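Putative exotoxin (superantigen) (Streptococcus pyogenes, PDB 1TY0) probably acts as a superantigen toxin that engages T-cell receptors and MHC class II molecules, and can use one surface for both receptor binding and dimerization. Local coordinates at residues 122-127 with 131-136; 137-142 with 174-179; 13-18 with 147-152. All coordinates share one frame; numbering follows the deposited sequence.

Interaction 1: residues 122-127 with 131-136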
ATOM      1  N   ILE A 122      17.333  -0.130   8.075  1.00 18.62           N
ATOM      2  CA  ILE A 122      16.573   0.456   6.981  1.00 18.20           C
ATOM      3  C   ILE A 122      17.568   1.112   6.034  1.00 18.32           C
ATOM      4  O   ILE A 122      18.729   1.327   6.386  1.00 18.86           O
ATOM      5  CB  ILE A 122      15.579   1.539   7.470  1.00 17.97           C
ATOM      6  CG1 ILE A 122      16.339   2.704   8.110  1.00 17.41           C
ATOM      7  CG2 ILE A 122      14.585   0.926   8.448  1.00 16.45           C
ATOM      8  CD1 ILE A 122      15.466   3.903   8.422  1.00 21.10           C
ATOM      9  N   LYS A 123      17.122   1.425   4.827  1.00 18.77           N
ATOM     10  CA  LYS A 123      18.004   2.067   3.872  1.00 20.08           C
ATOM     11  C   LYS A 123      17.318   3.254   3.212  1.00 18.78           C
ATOM     12  O   LYS A 123      16.144   3.189   2.845  1.00 18.05           O
ATOM     13  CB  LYS A 123      18.466   1.062   2.811  1.00 21.88           C
ATOM     14  CG  LYS A 123      19.571   1.593   1.904  1.00 27.09           C
ATOM     15  CD  LYS A 123      20.223   0.487   1.084  1.00 30.43           C
ATOM     16  CE  LYS A 123      21.440   1.008   0.330  1.00 31.97           C
ATOM     17  NZ  LYS A 123      22.179  -0.082  -0.365  1.00 36.06           N
ATOM     18  N   ILE A 124      18.063   4.345   3.091  1.00 18.32           N
ATOM     19  CA  ILE A 124      17.577   5.568   2.461  1.00 19.37           C
ATOM     20  C   ILE A 124      18.644   5.972   1.451  1.00 22.12           C
ATOM     21  O   ILE A 124      19.787   6.223   1.825  1.00 21.50           O
ATOM     22  CB  ILE A 124      17.383   6.686   3.505  1.00 16.85           C
ATOM     23  CG1 ILE A 124      16.258   6.290   4.467  1.00 16.53           C
ATOM     24  CG2 ILE A 124      17.062   8.008   2.814  1.00 18.69           C
ATOM     25  CD1 ILE A 124      15.974   7.315   5.545  1.00 17.36           C
ATOM     26  N   ASP A 125      18.262   6.022   0.177  1.00 23.96           N
ATOM     27  CA  ASP A 125      19.188   6.355  -0.906  1.00 27.67           C
ATOM     28  C   ASP A 125      19.286   7.830  -1.293  1.00 27.24           C
ATOM     29  O   ASP A 125      20.179   8.214  -2.052  1.00 27.31           O
ATOM     30  CB  ASP A 125      18.836   5.528  -2.144  1.00 31.97           C
ATOM     31  CG  ASP A 125      19.163   4.054  -1.973  1.00 36.02           C
ATOM     32  OD1 ASP A 125      19.843   3.700  -0.986  1.00 38.97           O
ATOM     33  OD2 ASP A 125      18.744   3.247  -2.830  1.00 40.34           O
ATOM     34  N   LYS A 126      18.380   8.658  -0.790  1.00 23.48           N
ATOM     35  CA  LYS A 126      18.432  10.077  -1.119  1.00 22.31           C
ATOM     36  C   LYS A 126      19.256  10.848  -0.087  1.00 21.41           C
ATOM     37  O   LYS A 126      19.244  10.523   1.101  1.00 23.89           O
ATOM     38  CB  LYS A 126      17.009  10.653  -1.238  1.00 22.02           C
ATOM     39  CG  LYS A 126      16.066  10.281  -0.109  1.00 21.26           C
ATOM     40  CD  LYS A 126      14.681  10.919  -0.287  1.00 17.54           C
ATOM     41  CE  LYS A 126      13.881  10.271  -1.413  1.00 15.89           C
ATOM     42  NZ  LYS A 126      13.566   8.834  -1.147  1.00 12.91           N
ATOM     43  N   PRO A 127      20.004  11.873  -0.537  1.00 19.33           N
ATOM     44  CA  PRO A 127      20.850  12.705   0.328  1.00 18.98           C
ATOM     45  C   PRO A 127      20.065  13.625   1.258  1.00 18.01           C
ATOM     46  O   PRO A 127      20.580  14.077   2.283  1.00 18.61           O
ATOM     47  CB  PRO A 127      21.711  13.471  -0.674  1.00 21.34           C
ATOM     48  CG  PRO A 127      20.779  13.646  -1.833  1.00 18.54           C
ATOM     49  CD  PRO A 127      20.158  12.270  -1.949  1.00 20.72           C
ATOM     50  N   ILE A 131      11.367  12.952   7.437  1.00 10.53           N
ATOM     51  CA  ILE A 131      11.268  12.137   8.628  1.00  8.63           C
ATOM     52  C   ILE A 131      10.170  11.115   8.348  1.00  8.59           C
ATOM     53  O   ILE A 131      10.196  10.015   8.880  1.00  9.30           O
ATOM     54  CB  ILE A 131      10.922  12.998   9.863  1.00 11.26           C
ATOM     55  CG1 ILE A 131      12.108  13.924  10.161  1.00 13.62           C
ATOM     56  CG2 ILE A 131      10.609  12.104  11.071  1.00 11.07           C
ATOM     57  CD1 ILE A 131      11.904  14.858  11.334  1.00 18.93           C
ATOM     58  N   GLN A 132       9.215  11.475   7.493  1.00  9.29           N
ATOM     59  CA  GLN A 132       8.144  10.549   7.146  1.00  8.64           C
ATOM     60  C   GLN A 132       8.731   9.258   6.572  1.00  9.73           C
ATOM     61  O   GLN A 132       8.309   8.166   6.935  1.00  8.28           O
ATOM     62  CB  GLN A 132       7.185  11.176   6.120  1.00 11.05           C
ATOM     63  CG  GLN A 132       6.095  10.208   5.645  1.00  8.45           C
ATOM     64  CD  GLN A 132       5.010  10.859   4.770  1.00  8.37           C
ATOM     65  OE1 GLN A 132       4.015  10.216   4.425  1.00  8.07           O
ATOM     66  NE2 GLN A 132       5.196  12.131   4.418  1.00  7.36           N
ATOM     67  N   GLU A 133       9.709   9.383   5.681  1.00  9.94           N
ATOM     68  CA  GLU A 133      10.313   8.193   5.087  1.00 12.45           C
ATOM     69  C   GLU A 133      11.053   7.382   6.145  1.00 11.41           C
ATOM     70  O   GLU A 133      10.933   6.156   6.209  1.00  9.62           O
ATOM     71  CB  GLU A 133      11.288   8.571   3.969  1.00  9.56           C
ATOM     72  CG  GLU A 133      11.937   7.352   3.324  1.00 12.02           C
ATOM     73  CD  GLU A 133      12.814   7.692   2.136  1.00 11.82           C
ATOM     74  OE1 GLU A 133      12.682   8.804   1.576  1.00 12.32           O
ATOM     75  OE2 GLU A 133      13.633   6.829   1.751  1.00 11.92           O
ATOM     76  N   PHE A 134      11.824   8.071   6.975  1.00 12.02           N
ATOM     77  CA  PHE A 134      12.576   7.391   8.024  1.00 10.37           C
ATOM     78  C   PHE A 134      11.618   6.716   9.009  1.00 11.91           C
ATOM     79  O   PHE A 134      11.809   5.558   9.382  1.00 11.29           O
ATOM     80  CB  PHE A 134      13.460   8.395   8.763  1.00 11.55           C
ATOM     81  CG  PHE A 134      14.537   7.757   9.589  1.00 15.91           C
ATOM     82  CD1 PHE A 134      14.235   7.168  10.810  1.00 16.96           C
ATOM     83  CD2 PHE A 134      15.852   7.727   9.135  1.00 16.62           C
ATOM     84  CE1 PHE A 134      15.226   6.555  11.572  1.00 17.57           C
ATOM     85  CE2 PHE A 134      16.849   7.117   9.890  1.00 18.84           C
ATOM     86  CZ  PHE A 134      16.533   6.530  11.110  1.00 17.53           C
ATOM     87  N   ASP A 135      10.580   7.445   9.413  1.00 10.09           N
ATOM     88  CA  ASP A 135       9.596   6.941  10.364  1.00 11.08           C
ATOM     89  C   ASP A 135       8.886   5.700   9.826  1.00 10.29           C
ATOM     90  O   ASP A 135       8.778   4.683  10.512  1.00 11.71           O
ATOM     91  CB  ASP A 135       8.588   8.057  10.685  1.00 10.47           C
ATOM     92  CG  ASP A 135       7.657   7.706  11.834  1.00 12.52           C
ATOM     93  OD1 ASP A 135       8.035   6.878  12.687  1.00 13.57           O
ATOM     94  OD2 ASP A 135       6.550   8.285  11.896  1.00 12.93           O
ATOM     95  N   PHE A 136       8.409   5.778   8.591  1.00  8.80           N
ATOM     96  CA  PHE A 136       7.730   4.639   7.983  1.00  9.08           C
ATOM     97  C   PHE A 136       8.621   3.400   7.955  1.00  9.31           C
ATOM     98  O   PHE A 136       8.205   2.316   8.364  1.00 10.29           O
ATOM     99  CB  PHE A 136       7.306   4.971   6.552  1.00  7.94           C
ATOM    100  CG  PHE A 136       6.889   3.769   5.757  1.00  9.83           C
ATOM    101  CD1 PHE A 136       5.664   3.150   5.992  1.00 12.30           C
ATOM    102  CD2 PHE A 136       7.744   3.231   4.798  1.00 10.81           C
ATOM    103  CE1 PHE A 136       5.296   2.002   5.280  1.00 13.67           C
ATOM    104  CE2 PHE A 136       7.387   2.091   4.086  1.00 13.79           C
ATOM    105  CZ  PHE A 136       6.162   1.475   4.327  1.00 12.30           C
TER
HETATM  106  O   HOH W   1      15.200   6.258  -0.330  1.00 25.36           O
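I122 and F134 make the close-packed half of this contact. The CD1 methyl of I122 sits over the middle of the F134 ring in a CH-pi contact, 3.8 Å from the centroid and only 10° off the ring normal. I122 can reach the ring because its CG1 stands between the backbone N and carbonyl carbon (chi1 63°), leaving CD1 to project at the helix. I124 comes to the same ring obliquely, its CD1 3.6 Å from CD2 of F134. F134 also packs on I162 of strand 157-164. This is the beta-grasp domain, in which helix 131-146 lies across the sheet; here the loop after strand 113-119 closes over the start of that helix, and the F134 side chain is about 8 Å from that of H203, a zinc ligand of this protein, though this chain carries no zinc in the model.

The other half is polar and has water in it. K126 and E133 approach from opposite directions and form a salt bridge, NZ to OE1 at 2.9 Å, with the lysine on the syn side of the oxygen and 21° out of the carboxylate plane. The lysine chain bends at both of its last torsions, which lays its CD 3.5 Å from OE1 of E133. A water donates a hydrogen bond to OE2 of E133 at 2.7 Å and accepts one from the backbone N of D125 at 3.1 Å; its link to K126 NZ is weak. OE2 also carries a salt bridge to K137 one turn on, so both carboxylate oxygens face a lysine and the group is probably kept ionised.

Interaction 2: residues 137-142 with 174-179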
ATOM      1  N   LYS A 137       9.849   3.564   7.475  1.00 10.11           N
ATOM      2  CA  LYS A 137      10.760   2.431   7.375  1.00  9.92           C
ATOM      3  C   LYS A 137      11.133   1.835   8.720  1.00 11.32           C
ATOM      4  O   LYS A 137      11.154   0.617   8.868  1.00 11.32           O
ATOM      5  CB  LYS A 137      12.011   2.832   6.593  1.00  9.55           C
ATOM      6  CG  LYS A 137      11.701   3.131   5.132  1.00 10.00           C
ATOM      7  CD  LYS A 137      12.944   3.448   4.304  1.00 11.20           C
ATOM      8  CE  LYS A 137      12.558   3.525   2.828  1.00 10.44           C
ATOM      9  NZ  LYS A 137      13.677   3.966   1.949  1.00 10.72           N
ATOM     10  N   ILE A 138      11.409   2.685   9.704  1.00 10.08           N
ATOM     11  CA  ILE A 138      11.763   2.183  11.026  1.00 15.35           C
ATOM     12  C   ILE A 138      10.567   1.501  11.689  1.00 13.53           C
ATOM     13  O   ILE A 138      10.724   0.470  12.338  1.00 13.35           O
ATOM     14  CB  ILE A 138      12.298   3.306  11.942  1.00 18.09           C
ATOM     15  CG1 ILE A 138      12.742   2.711  13.283  1.00 24.47           C
ATOM     16  CG2 ILE A 138      11.236   4.359  12.157  1.00 22.75           C
ATOM     17  CD1 ILE A 138      13.509   3.684  14.149  1.00 27.16           C
ATOM     18  N   ARG A 139       9.368   2.052  11.530  1.00 13.56           N
ATOM     19  CA  ARG A 139       8.205   1.399  12.133  1.00 12.24           C
ATOM     20  C   ARG A 139       8.001   0.029  11.503  1.00 13.19           C
ATOM     21  O   ARG A 139       7.719  -0.950  12.197  1.00 12.97           O
ATOM     22  CB  ARG A 139       6.938   2.243  11.966  1.00 11.72           C
ATOM     23  CG  ARG A 139       6.948   3.496  12.817  1.00 12.38           C
ATOM     24  CD  ARG A 139       5.586   4.162  12.873  1.00 11.22           C
ATOM     25  NE  ARG A 139       5.718   5.549  13.305  1.00 12.08           N
ATOM     26  CZ  ARG A 139       4.851   6.188  14.082  1.00 12.77           C
ATOM     27  NH1 ARG A 139       3.769   5.569  14.541  1.00 13.84           N
ATOM     28  NH2 ARG A 139       5.063   7.459  14.384  1.00 14.35           N
ATOM     29  N   GLN A 140       8.146  -0.052  10.184  1.00 12.82           N
ATOM     30  CA  GLN A 140       7.992  -1.333   9.511  1.00 14.06           C
ATOM     31  C   GLN A 140       9.029  -2.329  10.034  1.00 14.71           C
ATOM     32  O   GLN A 140       8.715  -3.498  10.266  1.00 14.91           O
ATOM     33  CB  GLN A 140       8.135  -1.167   8.000  1.00 16.64           C
ATOM     34  CG  GLN A 140       6.804  -1.015   7.271  1.00 16.94           C
ATOM     35  CD  GLN A 140       5.926  -2.248   7.401  1.00 20.12           C
ATOM     36  OE1 GLN A 140       6.417  -3.376   7.379  1.00 25.41           O
ATOM     37  NE2 GLN A 140       4.617  -2.040   7.521  1.00 23.32           N
ATOM     38  N   TYR A 141      10.262  -1.869  10.220  1.00 13.74           N
ATOM     39  CA  TYR A 141      11.313  -2.741  10.730  1.00 16.32           C
ATOM     40  C   TYR A 141      10.916  -3.237  12.116  1.00 15.30           C
ATOM     41  O   TYR A 141      11.012  -4.430  12.415  1.00 17.57           O
ATOM     42  CB  TYR A 141      12.644  -1.992  10.822  1.00 16.14           C
ATOM     43  CG  TYR A 141      13.738  -2.801  11.489  1.00 19.52           C
ATOM     44  CD1 TYR A 141      14.341  -3.873  10.830  1.00 23.20           C
ATOM     45  CD2 TYR A 141      14.138  -2.519  12.792  1.00 23.25           C
ATOM     46  CE1 TYR A 141      15.316  -4.648  11.455  1.00 25.60           C
ATOM     47  CE2 TYR A 141      15.113  -3.289  13.430  1.00 26.61           C
ATOM     48  CZ  TYR A 141      15.696  -4.351  12.754  1.00 27.11           C
ATOM     49  OH  TYR A 141      16.651  -5.124  13.382  1.00 29.90           O
ATOM     50  N   LEU A 142      10.471  -2.311  12.958  1.00 15.48           N
ATOM     51  CA  LEU A 142      10.051  -2.647  14.314  1.00 15.58           C
ATOM     52  C   LEU A 142       8.823  -3.554  14.318  1.00 14.14           C
ATOM     53  O   LEU A 142       8.699  -4.440  15.166  1.00 15.18           O
ATOM     54  CB  LEU A 142       9.767  -1.367  15.105  1.00 14.43           C
ATOM     55  CG  LEU A 142      11.001  -0.504  15.397  1.00 16.97           C
ATOM     56  CD1 LEU A 142      10.585   0.807  16.023  1.00 16.15           C
ATOM     57  CD2 LEU A 142      11.948  -1.264  16.318  1.00 17.91           C
ATOM     58  N   LEU A 174       5.721   6.688  19.048  1.00 16.87           N
ATOM     59  CA  LEU A 174       5.477   5.541  18.175  1.00 16.26           C
ATOM     60  C   LEU A 174       4.082   4.950  18.340  1.00 15.31           C
ATOM     61  O   LEU A 174       3.649   4.118  17.545  1.00 13.61           O
ATOM     62  CB  LEU A 174       6.533   4.459  18.428  1.00 16.08           C
ATOM     63  CG  LEU A 174       7.919   4.764  17.853  1.00 17.63           C
ATOM     64  CD1 LEU A 174       8.919   3.727  18.343  1.00 15.99           C
ATOM     65  CD2 LEU A 174       7.853   4.774  16.328  1.00 16.07           C
ATOM     66  N   TYR A 175       3.375   5.388  19.375  1.00 14.48           N
ATOM     67  CA  TYR A 175       2.030   4.894  19.633  1.00 13.75           C
ATOM     68  C   TYR A 175       1.066   6.073  19.555  1.00 15.00           C
ATOM     69  O   TYR A 175       0.210   6.259  20.420  1.00 15.74           O
ATOM     70  CB  TYR A 175       1.996   4.225  21.010  1.00 13.61           C
ATOM     71  CG  TYR A 175       2.788   2.933  21.035  1.00 13.90           C
ATOM     72  CD1 TYR A 175       4.165   2.937  21.278  1.00 17.08           C
ATOM     73  CD2 TYR A 175       2.181   1.720  20.732  1.00 15.55           C
ATOM     74  CE1 TYR A 175       4.914   1.756  21.209  1.00 14.87           C
ATOM     75  CE2 TYR A 175       2.915   0.536  20.665  1.00 14.04           C
ATOM     76  CZ  TYR A 175       4.277   0.559  20.901  1.00 14.36           C
ATOM     77  OH  TYR A 175       4.995  -0.617  20.812  1.00 14.69           O
ATOM     78  N   ASP A 176       1.216   6.851  18.486  1.00 14.18           N
ATOM     79  CA  ASP A 176       0.410   8.044  18.260  1.00 14.18           C
ATOM     80  C   ASP A 176      -0.925   7.835  17.548  1.00 15.02           C
ATOM     81  O   ASP A 176      -1.096   8.232  16.392  1.00 14.86           O
ATOM     82  CB  ASP A 176       1.251   9.087  17.511  1.00 15.33           C
ATOM     83  CG  ASP A 176       1.792   8.574  16.181  1.00 16.21           C
ATOM     84  OD1 ASP A 176       2.106   7.370  16.076  1.00 15.35           O
ATOM     85  OD2 ASP A 176       1.918   9.392  15.243  1.00 16.01           O
ATOM     86  N   ALA A 177      -1.876   7.220  18.247  1.00 14.08           N
ATOM     87  CA  ALA A 177      -3.202   6.997  17.685  1.00 13.95           C
ATOM     88  C   ALA A 177      -4.206   6.631  18.767  1.00 14.52           C
ATOM     89  O   ALA A 177      -3.829   6.320  19.896  1.00 14.14           O
ATOM     90  CB  ALA A 177      -3.157   5.884  16.639  1.00 15.28           C
ATOM     91  N   THR A 178      -5.486   6.698  18.410  1.00 13.70           N
ATOM     92  CA  THR A 178      -6.565   6.304  19.307  1.00 14.56           C
ATOM     93  C   THR A 178      -7.186   5.115  18.579  1.00 15.78           C
ATOM     94  O   THR A 178      -6.820   4.826  17.440  1.00 16.08           O
ATOM     95  CB  THR A 178      -7.648   7.399  19.470  1.00 14.05           C
ATOM     96  OG1 THR A 178      -8.398   7.519  18.256  1.00 14.31           O
ATOM     97  CG2 THR A 178      -7.010   8.737  19.799  1.00 13.87           C
ATOM     98  N   SER A 179      -8.120   4.430  19.222  1.00 16.59           N
ATOM     99  CA  SER A 179      -8.755   3.278  18.604  1.00 18.49           C
ATOM    100  C   SER A 179      -9.622   3.660  17.406  1.00 19.11           C
ATOM    101  O   SER A 179     -10.092   2.787  16.676  1.00 21.66           O
ATOM    102  CB  SER A 179      -9.608   2.537  19.637  1.00 18.21           C
ATOM    103  OG  SER A 179     -10.654   3.368  20.113  1.00 18.74           O
TER
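The long helix of the beta-grasp domain, 131-146, meets the loop leaving edge strand 168-173 here, with R139 and L142 facing L174 and D176. R139 reaches out with its chain extended from CG to NE and slides past L174, which runs the opposite way. One methyl of that leucine, CD2, covers a face of the guanidinium, off-centre and 3.8 Å from NE of R139. The other, CD1, meets CD1 of L142 at 4.1 Å, a looser touch between side chains that cross at about a right angle.

D176 is the centre of an inverse gamma turn. Its CG stands between the backbone N and the carbonyl carbon (chi1 58°), and from there the carboxylate reaches R139. OD1 of D176 uses the syn lone pair to accept from NH1 of R139 at 2.9 Å, with an N-H...O angle of 166° and the oxygen practically in the guanidinium plane. The two flat groups are nonetheless turned 49° apart, and the second bond, from NH2 of R139 to the same OD1, is weak at 3.4 Å. Each charge has another partner: NE of R139 is bridged to D135, and OD2 of D176 to K189. Although NH1 of R139 passes 3.3 Å from the carbonyl O of L174, the angle is too poor for a bond. Further round the helix, Q140 packs on F79 and Y141 on R81 of the second subunit.

Interaction 3: residues 13-18 with 147-152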
ATOM      1  N   GLN A  13      -4.887  -0.107  15.389  1.00 16.62           N
ATOM      2  CA  GLN A  13      -5.052   0.968  14.413  1.00 16.04           C
ATOM      3  C   GLN A  13      -3.713   1.323  13.760  1.00 14.44           C
ATOM      4  O   GLN A  13      -3.655   1.629  12.573  1.00 14.50           O
ATOM      5  CB  GLN A  13      -5.632   2.224  15.075  1.00 18.78           C
ATOM      6  CG  GLN A  13      -7.089   2.101  15.484  1.00 21.28           C
ATOM      7  CD  GLN A  13      -7.990   1.747  14.318  1.00 20.36           C
ATOM      8  OE1 GLN A  13      -8.202   2.550  13.411  1.00 24.69           O
ATOM      9  NE2 GLN A  13      -8.521   0.535  14.336  1.00 22.07           N
ATOM     10  N   LEU A  14      -2.640   1.283  14.544  1.00 13.41           N
ATOM     11  CA  LEU A  14      -1.318   1.607  14.030  1.00 14.45           C
ATOM     12  C   LEU A  14      -0.783   0.519  13.114  1.00 15.23           C
ATOM     13  O   LEU A  14      -0.174   0.810  12.080  1.00 14.05           O
ATOM     14  CB  LEU A  14      -0.349   1.840  15.188  1.00 15.19           C
ATOM     15  CG  LEU A  14      -0.590   3.160  15.921  1.00 11.99           C
ATOM     16  CD1 LEU A  14       0.121   3.174  17.266  1.00 13.02           C
ATOM     17  CD2 LEU A  14      -0.113   4.297  15.031  1.00 13.22           C
ATOM     18  N   ASN A  15      -1.019  -0.735  13.486  1.00 13.51           N
ATOM     19  CA  ASN A  15      -0.544  -1.847  12.681  1.00 16.60           C
ATOM     20  C   ASN A  15      -1.192  -1.777  11.308  1.00 17.47           C
ATOM     21  O   ASN A  15      -0.526  -1.949  10.287  1.00 20.16           O
ATOM     22  CB  ASN A  15      -0.863  -3.178  13.363  1.00 18.30           C
ATOM     23  CG  ASN A  15      -0.068  -4.324  12.780  1.00 23.03           C
ATOM     24  OD1 ASN A  15      -0.509  -4.988  11.843  1.00 28.76           O
ATOM     25  ND2 ASN A  15       1.128  -4.544  13.314  1.00 23.33           N
ATOM     26  N   TYR A  16      -2.490  -1.500  11.282  1.00 18.25           N
ATOM     27  CA  TYR A  16      -3.192  -1.387  10.013  1.00 18.53           C
ATOM     28  C   TYR A  16      -2.714  -0.188   9.199  1.00 17.09           C
ATOM     29  O   TYR A  16      -2.460  -0.305   8.003  1.00 15.97           O
ATOM     30  CB  TYR A  16      -4.697  -1.245  10.226  1.00 21.65           C
ATOM     31  CG  TYR A  16      -5.378  -0.615   9.032  1.00 25.30           C
ATOM     32  CD1 TYR A  16      -5.370  -1.246   7.787  1.00 26.27           C
ATOM     33  CD2 TYR A  16      -5.982   0.638   9.131  1.00 27.18           C
ATOM     34  CE1 TYR A  16      -5.946  -0.642   6.671  1.00 29.96           C
ATOM     35  CE2 TYR A  16      -6.558   1.249   8.021  1.00 30.00           C
ATOM     36  CZ  TYR A  16      -6.537   0.604   6.796  1.00 31.26           C
ATOM     37  OH  TYR A  16      -7.103   1.206   5.696  1.00 35.06           O
ATOM     38  N   ALA A  17      -2.615   0.966   9.849  1.00 15.35           N
ATOM     39  CA  ALA A  17      -2.201   2.188   9.169  1.00 15.40           C
ATOM     40  C   ALA A  17      -0.852   2.069   8.472  1.00 14.66           C
ATOM     41  O   ALA A  17      -0.708   2.483   7.322  1.00 14.09           O
ATOM     42  CB  ALA A  17      -2.172   3.356  10.159  1.00 12.98           C
ATOM     43  N   TYR A  18       0.131   1.491   9.157  1.00 14.14           N
ATOM     44  CA  TYR A  18       1.467   1.367   8.588  1.00 13.97           C
ATOM     45  C   TYR A  18       1.765   0.125   7.738  1.00 15.04           C
ATOM     46  O   TYR A  18       2.855  -0.000   7.191  1.00 15.15           O
ATOM     47  CB  TYR A  18       2.504   1.537   9.706  1.00 12.68           C
ATOM     48  CG  TYR A  18       2.670   2.988  10.126  1.00 11.89           C
ATOM     49  CD1 TYR A  18       3.488   3.851   9.401  1.00 11.40           C
ATOM     50  CD2 TYR A  18       1.979   3.506  11.225  1.00 12.88           C
ATOM     51  CE1 TYR A  18       3.621   5.200   9.755  1.00 12.18           C
ATOM     52  CE2 TYR A  18       2.102   4.858  11.588  1.00 10.67           C
ATOM     53  CZ  TYR A  18       2.926   5.695  10.846  1.00 12.52           C
ATOM     54  OH  TYR A  18       3.061   7.023  11.196  1.00 11.84           O
ATOM     55  N   LYS A 147       7.515  -6.811  16.635  1.00 16.92           N
ATOM     56  CA  LYS A 147       6.059  -6.872  16.765  1.00 16.85           C
ATOM     57  C   LYS A 147       5.523  -5.783  17.692  1.00 16.49           C
ATOM     58  O   LYS A 147       4.637  -6.034  18.514  1.00 16.62           O
ATOM     59  CB  LYS A 147       5.650  -8.245  17.314  1.00 18.06           C
ATOM     60  CG  LYS A 147       6.451  -9.414  16.751  1.00 20.07           C
ATOM     61  CD  LYS A 147       6.267  -9.579  15.255  1.00 23.67           C
ATOM     62  CE  LYS A 147       7.140 -10.715  14.725  1.00 26.70           C
ATOM     63  NZ  LYS A 147       6.970 -10.922  13.259  1.00 27.68           N
ATOM     64  N   ILE A 148       6.038  -4.568  17.547  1.00 14.61           N
ATOM     65  CA  ILE A 148       5.625  -3.481  18.419  1.00 14.94           C
ATOM     66  C   ILE A 148       4.148  -3.104  18.375  1.00 14.41           C
ATOM     67  O   ILE A 148       3.655  -2.472  19.307  1.00 15.35           O
ATOM     68  CB  ILE A 148       6.493  -2.213  18.191  1.00 15.81           C
ATOM     69  CG1 ILE A 148       6.108  -1.514  16.884  1.00 16.97           C
ATOM     70  CG2 ILE A 148       7.969  -2.596  18.212  1.00 15.25           C
ATOM     71  CD1 ILE A 148       6.054  -2.395  15.701  1.00 21.40           C
ATOM     72  N   TYR A 149       3.435  -3.487  17.319  1.00 15.18           N
ATOM     73  CA  TYR A 149       2.012  -3.165  17.247  1.00 16.61           C
ATOM     74  C   TYR A 149       1.137  -4.408  17.380  1.00 18.45           C
ATOM     75  O   TYR A 149      -0.055  -4.379  17.062  1.00 17.39           O
ATOM     76  CB  TYR A 149       1.673  -2.419  15.947  1.00 17.49           C
ATOM     77  CG  TYR A 149       2.318  -1.051  15.825  1.00 15.20           C
ATOM     78  CD1 TYR A 149       2.473  -0.221  16.940  1.00 15.18           C
ATOM     79  CD2 TYR A 149       2.763  -0.578  14.589  1.00 14.97           C
ATOM     80  CE1 TYR A 149       3.061   1.041  16.822  1.00 13.59           C
ATOM     81  CE2 TYR A 149       3.347   0.679  14.464  1.00 14.01           C
ATOM     82  CZ  TYR A 149       3.497   1.482  15.579  1.00 12.78           C
ATOM     83  OH  TYR A 149       4.099   2.714  15.455  1.00 14.41           O
ATOM     84  N   ASP A 150       1.732  -5.503  17.846  1.00 17.73           N
ATOM     85  CA  ASP A 150       0.981  -6.741  18.046  1.00 19.58           C
ATOM     86  C   ASP A 150       0.407  -6.664  19.455  1.00 18.09           C
ATOM     87  O   ASP A 150       1.110  -6.315  20.396  1.00 17.94           O
ATOM     88  CB  ASP A 150       1.895  -7.965  17.932  1.00 20.72           C
ATOM     89  CG  ASP A 150       1.125  -9.274  17.978  1.00 23.48           C
ATOM     90  OD1 ASP A 150       0.699  -9.762  16.909  1.00 25.24           O
ATOM     91  OD2 ASP A 150       0.934  -9.812  19.086  1.00 24.08           O
ATOM     92  N   PRO A 151      -0.881  -6.995  19.619  1.00 19.72           N
ATOM     93  CA  PRO A 151      -1.500  -6.940  20.948  1.00 19.84           C
ATOM     94  C   PRO A 151      -0.801  -7.798  21.997  1.00 19.27           C
ATOM     95  O   PRO A 151      -0.927  -7.546  23.197  1.00 21.30           O
ATOM     96  CB  PRO A 151      -2.928  -7.409  20.679  1.00 20.49           C
ATOM     97  CG  PRO A 151      -2.747  -8.372  19.543  1.00 22.08           C
ATOM     98  CD  PRO A 151      -1.800  -7.602  18.642  1.00 19.43           C
ATOM     99  N   ASN A 152      -0.056  -8.804  21.551  1.00 19.74           N
ATOM    100  CA  ASN A 152       0.620  -9.687  22.491  1.00 19.95           C
ATOM    101  C   ASN A 152       2.069  -9.320  22.818  1.00 19.46           C
ATOM    102  O   ASN A 152       2.751 -10.049  23.544  1.00 20.69           O
ATOM    103  CB  ASN A 152       0.518 -11.132  21.999  1.00 22.64           C
ATOM    104  CG  ASN A 152      -0.921 -11.625  21.951  1.00 26.14           C
ATOM    105  OD1 ASN A 152      -1.627 -11.614  22.962  1.00 28.39           O
ATOM    106  ND2 ASN A 152      -1.364 -12.051  20.775  1.00 28.28           N
TER
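The Y149 ring is sandwiched between two aliphatic groups. On one face lies CG1 of its own neighbour I148, 3.8 Å above the plane; on the opposite face sits CB of L14, over the centre and 3° off the ring normal, a CH-pi contact at 3.7 Å from the centroid. L14 also extends its CD1 methyl to CE1 of Y149, 3.7 Å away. At the far end of the ring the hydroxyl is hydrogen-bonded to the carbonyl O of L174, so both faces and the polar end of the tyrosine are held. The amide of N15 stands almost perpendicular to the ring, 89° between the planes; ND2 of N15 comes down beside CB of Y149 at 3.4 Å. This is packing without a hydrogen bond, on the more open flank of the contact.

K147 leaves helix 131-146 with positive phi and begins a type I beta turn, closed by the bond from D150 N to K147 O at 3.0 Å. Y149 occupies the third position of that turn, and its CG, anti to the carbonyl carbon and beside the backbone N (chi1 -65°), carries the ring to L14. OD2 of D150 accepts from N152 N at 2.8 Å, making an Asx turn just after the beta turn. Y16, on another side of helix 5-18, meets Y16 of the second subunit. An N-terminal helix lying against the C-terminal beta-grasp domain is a feature of the two-domain superantigen fold, and the Y149 ring, held between L14 and I148, is one place where the helix is fastened.

In the fold
From the N terminus, helix 5-18 comes first, and its partner loop 147-152 comes after 128 intervening residues, so interaction 3 closes a very long loop that takes in the OB-fold strands and helix 131-146. Interaction 1 lies wholly within that span, a short closure around strand 128-130. Interaction 2 follows interaction 1 in series on the same helix, but it crosses interaction 3: 137-142 comes before 147-152, and 174-179 after it. Direct links join them. K123 O meets K137 NZ between interactions 1 and 2, and Y18 O meets Q140 NE2 between 2 and 3. Together they tie the N-terminal helix, the central helix and the beta-grasp loops.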